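Local structure of enterochelin esterase (3MGA) at residues S186-I191 and W213-P218; L207-F212 and Q246-E251; M176-E181 and W259-Q264. The protein probably hydrolyses the ester bonds of ferric enterobactin, the iron-loaded siderophore, which would let the cell recover the iron. All blocks are in the same frame, centred on the assembly; numbering follows the deposited sequence. Where two conformers were deposited one is given.

All three contacts lie in the esterase part of the chain, an alpha/beta-hydrolase fold, on the same side of the chain's centre. Interactions 1 and 2 share helix 210-216 and have centres about 10 Å apart; Arg-187 NH2 of strand 185-193 forms a salt bridge of 2.8 Å with Glu-251 OE1. Interaction 3, centred about 15 Å from interaction 1, uses the neighbouring edge strand 174-180, where Arg-187 O and Trp-178 N are 2.6 Å apart. Between interactions 2 and 3, Leu-208 CD1 packs 4.0 Å from Trp-259 CZ2. Interaction 2 adjoins the probable active site: Arg-248 touches residues of a likely nucleophile elbow around Ser-289 and hydrogen-bonds a glycerol, probably from the crystallisation liquor.

Interaction 1 (S186-I191 and W213-P218); sequences SRRVWI and WAENMP
Strand residues 186-191 and the end of helix 210-216 approach each other through side chains, with the closest CA atoms, those of Trp-190 and Ala-214, 7.5 Å apart. The strand belongs to the central sheet, bonded through its backbone to strand 174-180 and to Leu-239 and Asp-241. Ala-214 and Glu-215 both direct their CB atoms at it, and Arg-188 and Trp-190, alternate residues on one face of the strand, point toward the helix. Ala-214 CB sits over the middle of the Trp-190 indole as a CH-pi contact, 3.7 Å from the centroid of the five-membered ring and 13° off its normal. On the opposite face of the indole lies Arg-188 CB, offset toward the rim. The Arg-188 chain bends at chi3, which brings the guanidinium to the rim of the indole, with Trp-190 CH2 3.6 Å above the centre of the guanidinium plane. Arg-188 NH1 meets Glu-215 OE2 at 2.9 Å in a salt bridge whose hydrogen bond is weak, with an N-H...O angle of 120°; the two flat groups stand 72° apart. Glu-215 reaches across with its chain extended beyond CG. A water donates to Glu-215 OE2 at 3.0 Å and weakly accepts from Trp-190 NE1. Arg-188 NH2 has a second acidic partner in Asp-241. The arginine is thus shared between two carboxylates, and the Glu-215 pairing, far from straight and on the solvent side, is probably held more by charge than by directed bonding, while the alanine-indole packing supplies the apolar part of the contact.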
# COMPACT_ATOMS: atom_id res chain seq x y z
N SER A 186 24.73 -3.11 1.95
CA SER A 186 24.21 -4.30 2.63
C SER A 186 22.75 -4.08 2.96
O SER A 186 22.30 -2.93 3.09
CB SER A 186 25.01 -4.60 3.90
OG SER A 186 26.37 -4.88 3.58
N ARG A 187 22.02 -5.17 3.17
CA ARG A 187 20.58 -5.07 3.37
C ARG A 187 19.98 -6.37 3.89
O ARG A 187 20.50 -7.43 3.63
CB ARG A 187 20.07 -4.82 1.97
CG ARG A 187 18.64 -4.84 1.69
CD ARG A 187 18.54 -5.04 0.19
NE ARG A 187 19.43 -4.13 -0.54
CZ ARG A 187 19.06 -2.96 -1.08
NH1 ARG A 187 17.79 -2.55 -1.01
NH2 ARG A 187 19.96 -2.23 -1.72
N ARG A 188 18.85 -6.27 4.59
CA ARG A 188 18.15 -7.44 5.11
C ARG A 188 17.19 -7.99 4.08
O ARG A 188 16.55 -7.22 3.35
CB ARG A 188 17.29 -7.10 6.33
CG ARG A 188 18.02 -6.65 7.57
CD ARG A 188 17.01 -6.15 8.61
NE ARG A 188 16.31 -4.94 8.17
CZ ARG A 188 15.34 -4.33 8.85
NH1 ARG A 188 14.92 -4.81 10.02
NH2 ARG A 188 14.77 -3.23 8.36
N VAL A 189 17.08 -9.31 4.05
CA VAL A 189 16.11 -10.00 3.21
C VAL A 189 15.46 -11.08 4.09
O VAL A 189 16.13 -11.70 4.94
CB VAL A 189 16.75 -10.62 1.96
CG1 VAL A 189 17.33 -9.53 1.05
CG2 VAL A 189 17.82 -11.66 2.34
N TRP A 190 14.16 -11.26 3.95
CA TRP A 190 13.45 -12.25 4.73
C TRP A 190 13.01 -13.41 3.84
O TRP A 190 12.66 -13.22 2.68
CB TRP A 190 12.23 -11.65 5.41
CG TRP A 190 12.52 -10.68 6.51
CD1 TRP A 190 12.52 -10.95 7.85
CD2 TRP A 190 12.79 -9.28 6.39
NE1 TRP A 190 12.79 -9.80 8.57
CE2 TRP A 190 12.97 -8.77 7.69
CE3 TRP A 190 12.91 -8.41 5.30
CZ2 TRP A 190 13.25 -7.43 7.93
CZ3 TRP A 190 13.20 -7.07 5.55
CH2 TRP A 190 13.36 -6.60 6.85
N ILE A 191 13.02 -14.62 4.38
CA ILE A 191 12.64 -15.79 3.61
C ILE A 191 11.57 -16.59 4.33
O ILE A 191 11.79 -17.04 5.45
CB ILE A 191 13.83 -16.72 3.36
CG1 ILE A 191 14.94 -16.00 2.60
CG2 ILE A 191 13.39 -17.94 2.55
CD1 ILE A 191 16.17 -16.89 2.35
N TRP A 213 6.32 -5.28 4.97
CA TRP A 213 5.58 -6.54 4.97
C TRP A 213 6.14 -7.57 5.95
O TRP A 213 5.55 -8.62 6.14
CB TRP A 213 5.48 -7.14 3.56
CG TRP A 213 4.85 -6.19 2.60
CD1 TRP A 213 5.46 -5.58 1.54
CD2 TRP A 213 3.52 -5.70 2.64
NE1 TRP A 213 4.57 -4.76 0.90
CE2 TRP A 213 3.37 -4.81 1.56
CE3 TRP A 213 2.42 -5.92 3.48
CZ2 TRP A 213 2.16 -4.15 1.29
CZ3 TRP A 213 1.24 -5.28 3.22
CH2 TRP A 213 1.11 -4.40 2.13
N ALA A 214 7.28 -7.26 6.55
CA ALA A 214 7.88 -8.15 7.55
C ALA A 214 7.72 -7.60 8.97
O ALA A 214 7.71 -8.37 9.92
CB ALA A 214 9.36 -8.40 7.24
N GLU A 215 7.59 -6.28 9.12
CA GLU A 215 7.48 -5.67 10.44
C GLU A 215 6.19 -4.85 10.71
O GLU A 215 5.45 -5.15 11.65
CB GLU A 215 8.72 -4.81 10.71
CG GLU A 215 10.04 -5.62 10.63
CD GLU A 215 11.31 -4.82 10.93
OE1 GLU A 215 11.27 -3.57 10.94
OE2 GLU A 215 12.37 -5.47 11.13
N ASN A 216 5.93 -3.83 9.90
CA ASN A 216 4.74 -2.98 10.10
C ASN A 216 3.41 -3.72 9.91
O ASN A 216 2.46 -3.54 10.67
CB ASN A 216 4.75 -1.77 9.18
CG ASN A 216 6.02 -0.97 9.28
OD1 ASN A 216 7.11 -1.52 9.13
ND2 ASN A 216 5.90 0.33 9.48
N MSE A 217 3.37 -4.58 8.91
CA MSE A 217 2.16 -5.31 8.60
C MSE A 217 2.59 -6.69 8.10
O MSE A 217 2.56 -6.96 6.90
CB MSE A 217 1.40 -4.48 7.57
CG MSE A 217 0.04 -4.95 7.19
SE MSE A 217 -0.86 -3.46 6.30
CE MSE A 217 -1.13 -2.32 7.84
N PRO A 218 3.01 -7.57 9.05
CA PRO A 218 3.51 -8.93 8.73
C PRO A 218 2.60 -9.76 7.84
O PRO A 218 1.45 -10.02 8.18
CB PRO A 218 3.68 -9.58 10.11
CG PRO A 218 3.85 -8.44 11.05
CD PRO A 218 2.94 -7.36 10.50
O HOH W 1 12.42 -8.43 11.68

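Interaction 2 (L207-F212 and Q246-E251); sequences LLDGQF and QHRSQE
In the alpha/beta-hydrolase fold of this esterase, the turn after strand 204-207 leads into helix 210-216, and here its Asp-209 is clasped by Arg-248 from helix 245-251. The contact is a side-on, two-nitrogen salt bridge between these two residues. Arg-248 NE gives its hydrogen to Asp-209 OD1 at 2.7 Å, and Arg-248 NH2 gives one to Asp-209 OD2 at 2.8 Å. Each oxygen uses its syn lone pair, and the carboxylate and guanidinium lie nearly coplanar, 24° apart, though both bonds are somewhat bent and tilted from the guanidinium plane. Arg-248 spans the gap with its chain extended from CG to NE. The backbones are therefore well separated, with 8.6 Å between the CA atoms of Asp-209 and Arg-248. Asp-209 takes the N-cap position of its helix, but its carboxylate makes no capping bond and is turned to the arginine instead. The clasp fixes the rotation of both flat groups. Arg-248 NH1, not used by the aspartate, hydrogen-bonds a glycerol, probably from the crystallisation liquor, and the side chain touches residues of the probable nucleophile elbow, consistent with a place beside the active-site pocket. Gln-211, whose OE1 accepts from Ala-242 N, gives Asp-209 OD1 a second, longer bond: its NE2 reaches that oxygen at 3.3 Å, on the anti side and 25° out of the carboxylate plane.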
# COMPACT_ATOMS: atom_id res chain seq x y z
N LEU A 207 8.89 -9.80 -2.91
CA LEU A 207 8.14 -8.66 -2.42
C LEU A 207 9.06 -7.51 -2.05
O LEU A 207 9.91 -7.63 -1.15
CB LEU A 207 7.25 -9.04 -1.24
CG LEU A 207 5.94 -9.78 -1.53
CD1 LEU A 207 6.16 -11.11 -2.23
CD2 LEU A 207 5.19 -9.99 -0.24
N LEU A 208 8.88 -6.39 -2.74
CA LEU A 208 9.67 -5.20 -2.49
C LEU A 208 9.11 -4.54 -1.22
O LEU A 208 8.04 -4.93 -0.75
CB LEU A 208 9.65 -4.28 -3.70
CG LEU A 208 10.24 -4.93 -4.96
CD1 LEU A 208 9.99 -4.06 -6.19
CD2 LEU A 208 11.75 -5.24 -4.78
N ASP A 209 9.82 -3.55 -0.68
CA ASP A 209 9.41 -2.93 0.58
C ASP A 209 9.20 -4.03 1.62
O ASP A 209 8.23 -4.02 2.39
CB ASP A 209 8.19 -2.04 0.39
CG ASP A 209 8.52 -0.74 -0.34
OD1 ASP A 209 9.52 -0.09 0.02
OD2 ASP A 209 7.77 -0.34 -1.25
N GLY A 210 10.12 -4.98 1.63
CA GLY A 210 10.08 -6.12 2.55
C GLY A 210 10.03 -5.75 4.02
O GLY A 210 9.41 -6.46 4.82
N GLN A 211 10.69 -4.66 4.38
CA GLN A 211 10.71 -4.20 5.76
C GLN A 211 9.29 -3.98 6.29
O GLN A 211 8.97 -4.36 7.42
CB GLN A 211 11.59 -2.94 5.92
CG GLN A 211 11.08 -1.64 5.25
CD GLN A 211 10.97 -1.70 3.72
OE1 GLN A 211 11.56 -2.54 3.07
NE2 GLN A 211 10.19 -0.77 3.16
N PHE A 212 8.43 -3.41 5.45
CA PHE A 212 7.05 -3.13 5.83
C PHE A 212 6.24 -4.41 5.98
O PHE A 212 5.55 -4.61 6.98
CB PHE A 212 6.39 -2.24 4.77
CG PHE A 212 5.04 -1.75 5.15
CD1 PHE A 212 4.90 -0.56 5.85
CD2 PHE A 212 3.90 -2.46 4.81
CE1 PHE A 212 3.65 -0.10 6.21
CE2 PHE A 212 2.66 -2.01 5.16
CZ PHE A 212 2.52 -0.83 5.86
N GLN A 246 16.24 7.43 0.66
CA GLN A 246 17.31 7.79 -0.26
C GLN A 246 17.61 6.62 -1.21
O GLN A 246 17.62 6.78 -2.42
CB GLN A 246 18.57 8.20 0.53
CG GLN A 246 19.77 8.67 -0.33
CD GLN A 246 20.98 9.10 0.53
OE1 GLN A 246 20.95 9.03 1.76
NE2 GLN A 246 22.05 9.54 -0.14
N HIS A 247 17.82 5.43 -0.66
CA HIS A 247 18.12 4.26 -1.49
C HIS A 247 16.95 3.80 -2.33
O HIS A 247 17.10 3.52 -3.51
CB HIS A 247 18.61 3.09 -0.63
CG HIS A 247 19.96 3.32 -0.02
ND1 HIS A 247 20.13 3.80 1.26
CD2 HIS A 247 21.20 3.13 -0.51
CE1 HIS A 247 21.42 3.89 1.53
NE2 HIS A 247 22.09 3.49 0.47
N ARG A 248 15.77 3.73 -1.71
CA ARG A 248 14.57 3.29 -2.38
C ARG A 248 14.25 4.16 -3.60
O ARG A 248 13.92 3.64 -4.67
CB ARG A 248 13.40 3.28 -1.39
CG ARG A 248 12.10 2.74 -1.95
CD ARG A 248 10.99 2.71 -0.90
NE ARG A 248 9.78 2.11 -1.45
CZ ARG A 248 8.82 2.77 -2.08
NH1 ARG A 248 8.91 4.09 -2.26
NH2 ARG A 248 7.77 2.12 -2.54
N SER A 249 14.34 5.47 -3.43
CA SER A 249 14.06 6.40 -4.52
C SER A 249 15.12 6.31 -5.63
O SER A 249 14.87 6.74 -6.75
CB SER A 249 13.96 7.83 -3.98
OG SER A 249 12.91 7.93 -3.03
N GLN A 250 16.29 5.76 -5.30
CA GLN A 250 17.37 5.59 -6.27
C GLN A 250 17.41 4.18 -6.89
O GLN A 250 17.76 4.02 -8.06
CB GLN A 250 18.73 5.85 -5.60
CG GLN A 250 18.99 7.29 -5.20
CD GLN A 250 20.29 7.47 -4.40
OE1 GLN A 250 20.72 6.58 -3.65
NE2 GLN A 250 20.91 8.64 -4.55
N GLU A 251 17.03 3.17 -6.12
CA GLU A 251 17.12 1.77 -6.57
C GLU A 251 15.86 1.17 -7.21
O GLU A 251 15.98 0.30 -8.05
CB GLU A 251 17.58 0.87 -5.41
CG GLU A 251 18.99 1.24 -4.90
CD GLU A 251 19.43 0.44 -3.68
OE1 GLU A 251 18.57 -0.12 -2.95
OE2 GLU A 251 20.66 0.39 -3.43

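Interaction 3 (M176-E181 and W259-Q264); sequences MQWHSE and WLAVQQ
This is a buried strand-on-helix packing contact at the edge of the central sheet, where strand 174-180 rests against helix 256-273. The axes of the segments 176-180 and 259-264 come within 10.0 Å and run at 119° to each other. Trp-178 bridges the gap. A chi1 of 165° swings its indole away from the backbone N, toward the helix, and the six-membered end lies against Ala-261 and Val-262: Trp-178 CH2 meets Val-262 CG2 at 3.8 Å, the two side chains crossing at about a right angle, while Trp-178 CZ2 lies 3.8 Å from Ala-261 O. Ala-261 CB meets the indole at its edge, in the ring plane, 4.0 Å from Trp-178 CZ2. Further along the same helix, Glu-265 and Leu-266 also touch this indole. Two residues on from Trp-178, Ser-180 approaches the same helical turn where the backbones are closest, its CA 6.8 Å from that of Ala-261. Ser-180 OG touches Ala-261 CB at 3.8 Å, and Ser-180 CB lies over one face of the Trp-178 ring, offset toward the rim. The hydroxyl's polar partners are Glu-265 OE1 and the backbone N of Leu-183, both by hydrogen bonds. Across the two segments themselves no hydrogen bond forms. Strand and helix are thus joined here mostly by van der Waals contact, and the buried Ser-180 hydroxyl is satisfied by Glu-265 and Leu-183.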
# COMPACT_ATOMS: atom_id res chain seq x y z
N MSE A 176 18.27 -12.83 6.40
CA MSE A 176 19.58 -12.93 5.82
C MSE A 176 20.10 -11.53 5.50
O MSE A 176 19.33 -10.64 5.11
CB MSE A 176 19.45 -13.79 4.58
CG MSE A 176 20.67 -13.96 3.76
SE MSE A 176 20.23 -15.02 2.19
CE MSE A 176 21.93 -14.72 1.28
N GLN A 177 21.39 -11.34 5.69
CA GLN A 177 22.01 -10.07 5.41
C GLN A 177 22.60 -10.22 4.01
O GLN A 177 23.48 -11.06 3.79
CB GLN A 177 23.10 -9.77 6.44
CG GLN A 177 23.58 -8.31 6.47
CD GLN A 177 22.50 -7.35 6.99
OE1 GLN A 177 21.51 -7.78 7.59
NE2 GLN A 177 22.70 -6.04 6.77
N TRP A 178 22.08 -9.45 3.06
CA TRP A 178 22.57 -9.51 1.69
C TRP A 178 23.49 -8.34 1.35
O TRP A 178 23.05 -7.20 1.22
CB TRP A 178 21.39 -9.63 0.70
CG TRP A 178 21.78 -9.34 -0.71
CD1 TRP A 178 22.88 -9.82 -1.37
CD2 TRP A 178 21.04 -8.58 -1.66
NE1 TRP A 178 22.90 -9.34 -2.66
CE2 TRP A 178 21.78 -8.58 -2.87
CE3 TRP A 178 19.84 -7.87 -1.61
CZ2 TRP A 178 21.34 -7.92 -4.01
CZ3 TRP A 178 19.41 -7.21 -2.75
CH2 TRP A 178 20.16 -7.24 -3.93
N HIS A 179 24.78 -8.66 1.21
CA HIS A 179 25.82 -7.70 0.87
C HIS A 179 25.99 -7.70 -0.65
O HIS A 179 26.41 -8.70 -1.24
CB HIS A 179 27.15 -8.09 1.53
CG HIS A 179 27.04 -8.37 3.00
ND1 HIS A 179 27.04 -7.37 3.95
CD2 HIS A 179 26.96 -9.54 3.68
CE1 HIS A 179 26.94 -7.92 5.15
NE2 HIS A 179 26.89 -9.23 5.01
N SER A 180 25.66 -6.57 -1.28
CA SER A 180 25.72 -6.45 -2.74
C SER A 180 26.98 -5.76 -3.23
O SER A 180 27.29 -4.64 -2.82
CB SER A 180 24.51 -5.67 -3.22
OG SER A 180 24.56 -5.46 -4.60
N GLU A 181 27.70 -6.44 -4.13
CA GLU A 181 28.92 -5.89 -4.71
C GLU A 181 28.51 -4.92 -5.83
O GLU A 181 29.08 -3.84 -5.97
CB GLU A 181 29.81 -7.02 -5.26
CG GLU A 181 31.19 -6.55 -5.70
CD GLU A 181 32.08 -7.67 -6.24
OE1 GLU A 181 31.67 -8.85 -6.24
OE2 GLU A 181 33.21 -7.35 -6.67
N TRP A 259 18.02 -4.92 -10.14
CA TRP A 259 17.57 -6.22 -10.64
C TRP A 259 18.68 -7.12 -11.14
O TRP A 259 18.55 -8.34 -11.06
CB TRP A 259 16.47 -6.04 -11.68
CG TRP A 259 15.23 -5.55 -11.05
CD1 TRP A 259 14.71 -4.29 -11.12
CD2 TRP A 259 14.40 -6.28 -10.15
NE1 TRP A 259 13.57 -4.22 -10.35
CE2 TRP A 259 13.36 -5.43 -9.74
CE3 TRP A 259 14.42 -7.60 -9.66
CZ2 TRP A 259 12.34 -5.84 -8.89
CZ3 TRP A 259 13.42 -8.01 -8.81
CH2 TRP A 259 12.39 -7.12 -8.43
N LEU A 260 19.76 -6.54 -11.66
CA LEU A 260 20.91 -7.34 -12.07
C LEU A 260 21.48 -7.97 -10.81
O LEU A 260 21.73 -9.17 -10.78
CB LEU A 260 21.98 -6.49 -12.76
CG LEU A 260 21.72 -6.02 -14.19
CD1 LEU A 260 22.77 -5.02 -14.61
CD2 LEU A 260 21.68 -7.22 -15.17
N ALA A 261 21.66 -7.16 -9.78
CA ALA A 261 22.20 -7.61 -8.50
C ALA A 261 21.36 -8.71 -7.86
O ALA A 261 21.91 -9.67 -7.32
CB ALA A 261 22.32 -6.42 -7.54
N VAL A 262 20.04 -8.55 -7.90
CA VAL A 262 19.13 -9.55 -7.34
C VAL A 262 19.29 -10.92 -8.01
O VAL A 262 19.27 -11.96 -7.35
CB VAL A 262 17.65 -9.08 -7.45
CG1 VAL A 262 16.69 -10.25 -7.31
CG2 VAL A 262 17.35 -7.98 -6.43
N GLN A 263 19.48 -10.92 -9.32
CA GLN A 263 19.62 -12.17 -10.06
C GLN A 263 20.99 -12.84 -9.93
O GLN A 263 21.08 -14.06 -9.77
CB GLN A 263 19.32 -11.93 -11.54
CG GLN A 263 17.94 -11.36 -11.77
CD GLN A 263 17.69 -11.03 -13.22
OE1 GLN A 263 17.77 -11.90 -14.08
NE2 GLN A 263 17.36 -9.77 -13.49
N GLN A 264 22.05 -12.03 -9.99
CA GLN A 264 23.44 -12.53 -9.94
C GLN A 264 23.99 -12.79 -8.53
O GLN A 264 24.86 -13.65 -8.35
CB GLN A 264 24.36 -11.51 -10.63
CG GLN A 264 24.04 -11.26 -12.11
CD GLN A 264 24.84 -10.09 -12.68
OE1 GLN A 264 25.28 -9.20 -11.95
NE2 GLN A 264 25.00 -10.08 -14.00